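Local atomic coordinates of iron-sulfur cluster assembly protein SufA (Escherichia coli, PDB entry 2D2A), a protein that binds [2Fe-2S] and [4Fe-4S] clusters, built with sulfur from the SufS-SufE cysteine desulfurase, and passes them to target proteins such as ferredoxin and aconitase. Residues G60-R65 and K99-L104; D111-D116 and F128-A133. All blocks are in the same frame, centred on the assembly; numbering follows the deposited sequence.

Interaction 1: G60-R65 and K99-L104; sequences GMVGVR and KLFVPL
Two parallel neighbours in the four-stranded mixed sheet of this HesB/IscA-family protein meet here, Val64 and Arg65 pairing with Leu100 and Phe101. The axes of strand segments 63-65 and 99-103 approach to 4.7 Å with their directions 26° apart. Two backbone bonds fix the register. Phe101 N donates to Val64 O at 2.9 Å, almost straight and in the carbonyl plane, whereas Val64 N reaches Lys99 O at 3.2 Å from above that carbonyl's plane. Just before the paired residues, a water bridges the two segments, donating to Val62 O and accepting from Lys99 N. Val62 and Gly63 both face Val83 on strand 75-83, a classic beta bulge on the other side of this strand.

On one face of the sheet, the Val64 CG2 methyl lies 3.8 Å from Leu100 CD1; Ile51 of helix 45-57 and Leu122 of the second subunit also pack on Val64, so this face looks toward both helix and dimer partner. The other face carries Arg65 and Phe101. The Val62 CG2 methyl approaches the Phe101 ring obliquely, and Val64 O sits at the ring's edge, near its plane. With CG anti to the backbone N (chi1 163°), the Arg65 chain runs past Phe101 O to Pro103, and its guanidinium forms a salt bridge with Asp90 through NH2. Replacing Arg65 with alanine would probably leave the Asp90 carboxylate without its cationic mate and take away the guanidinium that covers part of the Pro103 ring. That ring lies over one guanidinium face, offset toward the rim, with Pro103 CG 3.8 Å above the plane and Pro103 CB 3.7 Å from Arg65 NH2.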
loop_
_atom_site.group_PDB
_atom_site.type_symbol
_atom_site.label_atom_id
_atom_site.label_comp_id
_atom_site.label_asym_id
_atom_site.label_seq_id
_atom_site.Cartn_x
_atom_site.Cartn_y
_atom_site.Cartn_z
ATOM N N GLY A 60 2.756 -24.159 -6.676
ATOM C CA GLY A 60 3.288 -23.502 -7.883
ATOM C C GLY A 60 3.965 -22.117 -7.722
ATOM O O GLY A 60 4.811 -21.813 -8.525
ATOM N N MET A 61 3.784 -21.343 -6.664
ATOM C CA MET A 61 4.502 -20.121 -6.393
ATOM C C MET A 61 5.959 -20.412 -5.958
ATOM O O MET A 61 6.156 -21.178 -5.037
ATOM C CB MET A 61 3.748 -19.336 -5.340
ATOM C CG MET A 61 4.256 -17.900 -5.300
ATOM S SD MET A 61 3.527 -17.082 -3.960
ATOM C CE MET A 61 4.784 -15.836 -3.635
ATOM N N VAL A 62 6.929 -19.928 -6.722
ATOM C CA VAL A 62 8.361 -20.153 -6.347
ATOM C C VAL A 62 8.961 -19.025 -5.579
ATOM O O VAL A 62 9.916 -19.203 -4.852
ATOM C CB VAL A 62 9.358 -20.621 -7.463
ATOM C CG1 VAL A 62 8.812 -22.015 -8.036
ATOM C CG2 VAL A 62 9.396 -19.604 -8.570
ATOM N N GLY A 63 8.395 -17.869 -5.708
ATOM C CA GLY A 63 9.046 -16.663 -5.190
ATOM C C GLY A 63 8.313 -15.404 -5.642
ATOM O O GLY A 63 7.217 -15.467 -6.050
ATOM N N VAL A 64 8.877 -14.266 -5.347
ATOM C CA VAL A 64 8.373 -12.962 -5.890
ATOM C C VAL A 64 9.426 -12.358 -6.893
ATOM O O VAL A 64 10.591 -12.816 -7.106
ATOM C CB VAL A 64 8.178 -12.073 -4.775
ATOM C CG1 VAL A 64 7.364 -12.753 -3.772
ATOM C CG2 VAL A 64 9.469 -11.627 -4.185
ATOM N N ARG A 65 8.957 -11.480 -7.691
ATOM C CA ARG A 65 9.777 -10.881 -8.780
ATOM C C ARG A 65 9.576 -9.344 -8.736
ATOM O O ARG A 65 8.424 -8.892 -8.740
ATOM C CB ARG A 65 9.368 -11.526 -10.110
ATOM C CG ARG A 65 9.844 -10.700 -11.437
ATOM C CD ARG A 65 9.518 -11.531 -12.579
ATOM N NE ARG A 65 10.341 -11.503 -13.757
ATOM C CZ ARG A 65 10.148 -10.755 -14.784
ATOM N NH1 ARG A 65 9.183 -9.820 -14.722
ATOM N NH2 ARG A 65 11.026 -10.897 -15.806
ATOM N N LYS A 99 13.023 -16.804 -2.347
ATOM C CA LYS A 99 13.433 -16.241 -3.685
ATOM C C LYS A 99 12.880 -14.863 -4.296
ATOM O O LYS A 99 11.842 -14.416 -4.152
ATOM C CB LYS A 99 13.351 -17.268 -4.712
ATOM C CG LYS A 99 13.803 -18.653 -4.184
ATOM C CD LYS A 99 13.823 -19.750 -5.248
ATOM C CE LYS A 99 13.852 -21.328 -4.824
ATOM N NZ LYS A 99 14.038 -22.105 -6.112
ATOM N N LEU A 100 13.796 -14.074 -4.807
ATOM C CA LEU A 100 13.523 -12.736 -5.258
ATOM C C LEU A 100 14.196 -12.708 -6.641
ATOM O O LEU A 100 15.398 -12.858 -6.809
ATOM C CB LEU A 100 14.115 -11.768 -4.309
ATOM C CG LEU A 100 14.151 -10.448 -4.971
ATOM C CD1 LEU A 100 12.782 -10.038 -5.175
ATOM C CD2 LEU A 100 14.897 -9.364 -4.136
ATOM N N PHE A 101 13.401 -12.723 -7.636
ATOM C CA PHE A 101 13.899 -12.786 -8.995
ATOM C C PHE A 101 13.766 -11.419 -9.482
ATOM O O PHE A 101 12.785 -10.726 -9.201
ATOM C CB PHE A 101 12.999 -13.682 -9.877
ATOM C CG PHE A 101 13.163 -15.178 -9.591
ATOM C CD1 PHE A 101 12.332 -15.775 -8.679
ATOM C CD2 PHE A 101 14.134 -15.943 -10.267
ATOM C CE1 PHE A 101 12.465 -17.092 -8.324
ATOM C CE2 PHE A 101 14.396 -17.207 -9.915
ATOM C CZ PHE A 101 13.505 -17.854 -8.947
ATOM N N VAL A 102 14.821 -10.967 -10.117
ATOM C CA VAL A 102 14.805 -9.602 -10.669
ATOM C C VAL A 102 15.216 -9.574 -12.125
ATOM O O VAL A 102 16.243 -10.028 -12.446
ATOM C CB VAL A 102 15.804 -8.706 -10.004
ATOM C CG1 VAL A 102 15.624 -7.258 -10.592
ATOM C CG2 VAL A 102 15.621 -8.707 -8.586
ATOM N N PRO A 103 14.422 -9.043 -13.035
ATOM C CA PRO A 103 14.889 -8.969 -14.437
ATOM C C PRO A 103 16.169 -8.152 -14.699
ATOM O O PRO A 103 16.132 -6.968 -14.311
ATOM C CB PRO A 103 13.697 -8.378 -15.179
ATOM C CG PRO A 103 12.703 -7.814 -14.162
ATOM C CD PRO A 103 13.063 -8.454 -12.832
ATOM N N LEU A 104 17.241 -8.662 -15.317
ATOM C CA LEU A 104 18.195 -7.704 -15.939
ATOM C C LEU A 104 17.807 -6.401 -16.615
ATOM O O LEU A 104 18.490 -5.439 -16.383
ATOM C CB LEU A 104 18.879 -8.409 -17.045
ATOM C CG LEU A 104 20.010 -9.422 -16.714
ATOM C CD1 LEU A 104 20.709 -9.928 -17.926
ATOM C CD2 LEU A 104 20.972 -8.836 -15.760
HETATM O O HOH W 1 10.379 -18.184 -2.100
#

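Interaction 2: D111-D116 and F128-A133; sequences DGTEVD and FHNPKA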
loop_
_atom_site.group_PDB
_atom_site.type_symbol
_atom_site.label_atom_id
_atom_site.label_comp_id
_atom_site.label_asym_id
_atom_site.label_seq_id
_atom_site.Cartn_x
_atom_site.Cartn_y
_atom_site.Cartn_z
ATOM N N ASP A 111 19.626 -1.568 -8.833
ATOM C CA ASP A 111 20.685 -2.316 -8.175
ATOM C C ASP A 111 20.828 -1.672 -6.774
ATOM O O ASP A 111 20.612 -0.444 -6.466
ATOM C CB ASP A 111 22.047 -2.255 -8.906
ATOM C CG ASP A 111 23.047 -3.294 -8.357
ATOM O OD1 ASP A 111 24.307 -3.148 -8.566
ATOM O OD2 ASP A 111 22.722 -4.336 -7.690
ATOM N N GLY A 112 21.229 -2.594 -5.912
ATOM C CA GLY A 112 21.160 -2.447 -4.496
ATOM C C GLY A 112 19.897 -2.348 -3.694
ATOM O O GLY A 112 20.134 -2.505 -2.546
ATOM N N THR A 113 18.606 -2.162 -4.222
ATOM C CA THR A 113 17.312 -2.015 -3.415
ATOM C C THR A 113 17.167 -3.188 -2.385
ATOM O O THR A 113 17.436 -4.320 -2.677
ATOM C CB THR A 113 16.248 -2.316 -4.319
ATOM O OG1 THR A 113 16.064 -1.240 -5.207
ATOM C CG2 THR A 113 14.868 -2.359 -3.438
ATOM N N GLU A 114 16.693 -2.875 -1.218
ATOM C CA GLU A 114 16.267 -3.895 -0.237
ATOM C C GLU A 114 14.770 -3.861 -0.198
ATOM O O GLU A 114 14.162 -2.818 -0.245
ATOM C CB GLU A 114 16.692 -3.448 1.114
ATOM C CG GLU A 114 16.536 -4.389 2.263
ATOM C CD GLU A 114 16.926 -3.664 3.641
ATOM O OE1 GLU A 114 16.193 -2.648 4.159
ATOM O OE2 GLU A 114 17.970 -4.135 4.122
ATOM N N VAL A 115 14.172 -5.033 -0.248
ATOM C CA VAL A 115 12.727 -5.197 -0.197
ATOM C C VAL A 115 12.414 -5.558 1.206
ATOM O O VAL A 115 13.071 -6.462 1.736
ATOM C CB VAL A 115 12.274 -6.270 -1.013
ATOM C CG1 VAL A 115 10.759 -6.318 -0.790
ATOM C CG2 VAL A 115 12.608 -5.990 -2.591
ATOM N N ASP A 116 11.465 -4.838 1.803
ATOM C CA ASP A 116 11.090 -5.063 3.177
ATOM C C ASP A 116 9.501 -5.279 3.123
ATOM O O ASP A 116 8.828 -5.064 2.069
ATOM C CB ASP A 116 11.457 -3.851 4.062
ATOM C CG ASP A 116 11.098 -3.955 5.545
ATOM O OD1 ASP A 116 10.968 -5.054 6.375
ATOM O OD2 ASP A 116 10.983 -2.839 6.055
ATOM N N PHE A 128 10.035 -0.526 -0.810
ATOM C CA PHE A 128 11.340 -0.602 -1.550
ATOM C C PHE A 128 12.300 0.579 -1.228
ATOM O O PHE A 128 11.969 1.692 -1.433
ATOM C CB PHE A 128 11.048 -0.769 -3.039
ATOM C CG PHE A 128 9.910 -1.692 -3.246
ATOM C CD1 PHE A 128 8.613 -1.234 -3.470
ATOM C CD2 PHE A 128 10.087 -3.069 -3.243
ATOM C CE1 PHE A 128 7.564 -2.188 -3.611
ATOM C CE2 PHE A 128 9.067 -3.913 -3.514
ATOM C CZ PHE A 128 7.791 -3.444 -3.602
ATOM N N HIS A 129 13.438 0.234 -0.790
ATOM C CA HIS A 129 14.458 1.188 -0.379
ATOM C C HIS A 129 15.538 1.109 -1.355
ATOM O O HIS A 129 16.327 0.139 -1.266
ATOM C CB HIS A 129 15.148 0.884 1.073
ATOM C CG HIS A 129 16.458 1.739 1.390
ATOM N ND1 HIS A 129 16.462 3.143 1.531
ATOM C CD2 HIS A 129 17.768 1.341 1.658
ATOM C CE1 HIS A 129 17.705 3.536 1.811
ATOM N NE2 HIS A 129 18.499 2.477 1.898
ATOM N N ASN A 130 15.546 2.084 -2.298
ATOM C CA ASN A 130 16.728 2.101 -3.315
ATOM C C ASN A 130 17.943 2.966 -2.688
ATOM O O ASN A 130 17.759 4.157 -2.243
ATOM C CB ASN A 130 16.235 2.575 -4.644
ATOM C CG ASN A 130 17.245 2.481 -5.757
ATOM O OD1 ASN A 130 18.562 2.612 -5.645
ATOM N ND2 ASN A 130 16.676 2.153 -6.895
ATOM N N PRO A 131 19.135 2.418 -2.555
ATOM C CA PRO A 131 20.229 3.176 -1.857
ATOM C C PRO A 131 20.637 4.541 -2.616
ATOM O O PRO A 131 21.248 5.362 -2.063
ATOM C CB PRO A 131 21.378 2.168 -1.790
ATOM C CG PRO A 131 21.220 1.364 -3.097
ATOM C CD PRO A 131 19.578 1.208 -3.178
ATOM N N LYS A 132 20.265 4.687 -3.889
ATOM C CA LYS A 132 20.796 5.588 -4.821
ATOM C C LYS A 132 19.768 6.729 -4.821
ATOM O O LYS A 132 19.984 7.795 -5.358
ATOM C CB LYS A 132 21.028 4.870 -6.231
ATOM C CG LYS A 132 22.545 4.340 -6.456
ATOM C CD LYS A 132 23.131 3.524 -7.762
ATOM C CE LYS A 132 24.751 3.406 -7.626
ATOM N NZ LYS A 132 25.480 2.539 -8.762
ATOM N N ALA A 133 18.646 6.463 -4.204
ATOM C CA ALA A 133 17.484 7.311 -4.274
ATOM C C ALA A 133 17.415 8.402 -3.317
ATOM O O ALA A 133 17.014 9.381 -3.845
ATOM C CB ALA A 133 16.208 6.631 -4.331
#
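Glu114 and His129 exchange both backbone bonds of an antiparallel hydrogen-bonded pair. Glu114 N donates to His129 O at 3.0 Å, tilted from the carbonyl plane, while His129 N meets Glu114 O at 3.2 Å with an N-H...O angle of 171°, nearly along the C=O axis. His129 O is also approached by Thr113 CA, 3.2 Å away in a CA-H...O contact.

The next pair, Val115 and Phe128, is non-hydrogen-bonded and packs through side chains that lie side by side and point the same way. Val115 CG2 comes in the ring plane to the Phe128 edge, 3.9 Å from CD2, and Val115 CG1 reaches CE2. Having CG anti to its carbonyl carbon (chi1 -40°) turns the Phe128 ring along the valine. Leu66 of strand 63-71 touches both residues, and Tyr78 stacks on the Phe128 ring.

Beyond the paired residues, Pro131 CD packs 3.6 Å from Gly112 C, against the backbone of a residue whose positive phi (66°) favours glycine. Asn130 OD1 accepts from Lys132 N at 3.2 Å, forming an Asx turn that bends the chain after the strand. In the second shell, Tyr78 OH bonds both Thr113 OG1 and Asn130 ND2; Ile110 O and Phe109 O provide further partners for these two groups. Together these features define the open end of the beta hairpin formed by strands 114-120 and 123-129, with the Phe128 side chain about 10 Å from that of the cluster ligand Cys137.

From the N terminus, segment 60-65 opens interaction 1, which closes at 99-104 after 33 intervening residues, 22 of them in strands; that loop includes strands 75-83 and 90-95, which flank the parallel pair. Interaction 2 opens only afterwards, at 111-116, and closes over the 11 residues linking it to 128-133. The contacts are therefore in series, neither nested nor crossed. Along the chain, helix 107-110 comes between them. The centres of interactions 1 and 2 are 16 Å apart, on opposite sides of the chain's centre. The nearest atoms of interactions 1 and 2 are about 4 Å apart, without touching. Interaction 1 joins central strands of the four-stranded sheet, interaction 2 the hairpin of the three-stranded sheet; strand 63-71 links the two through Leu66.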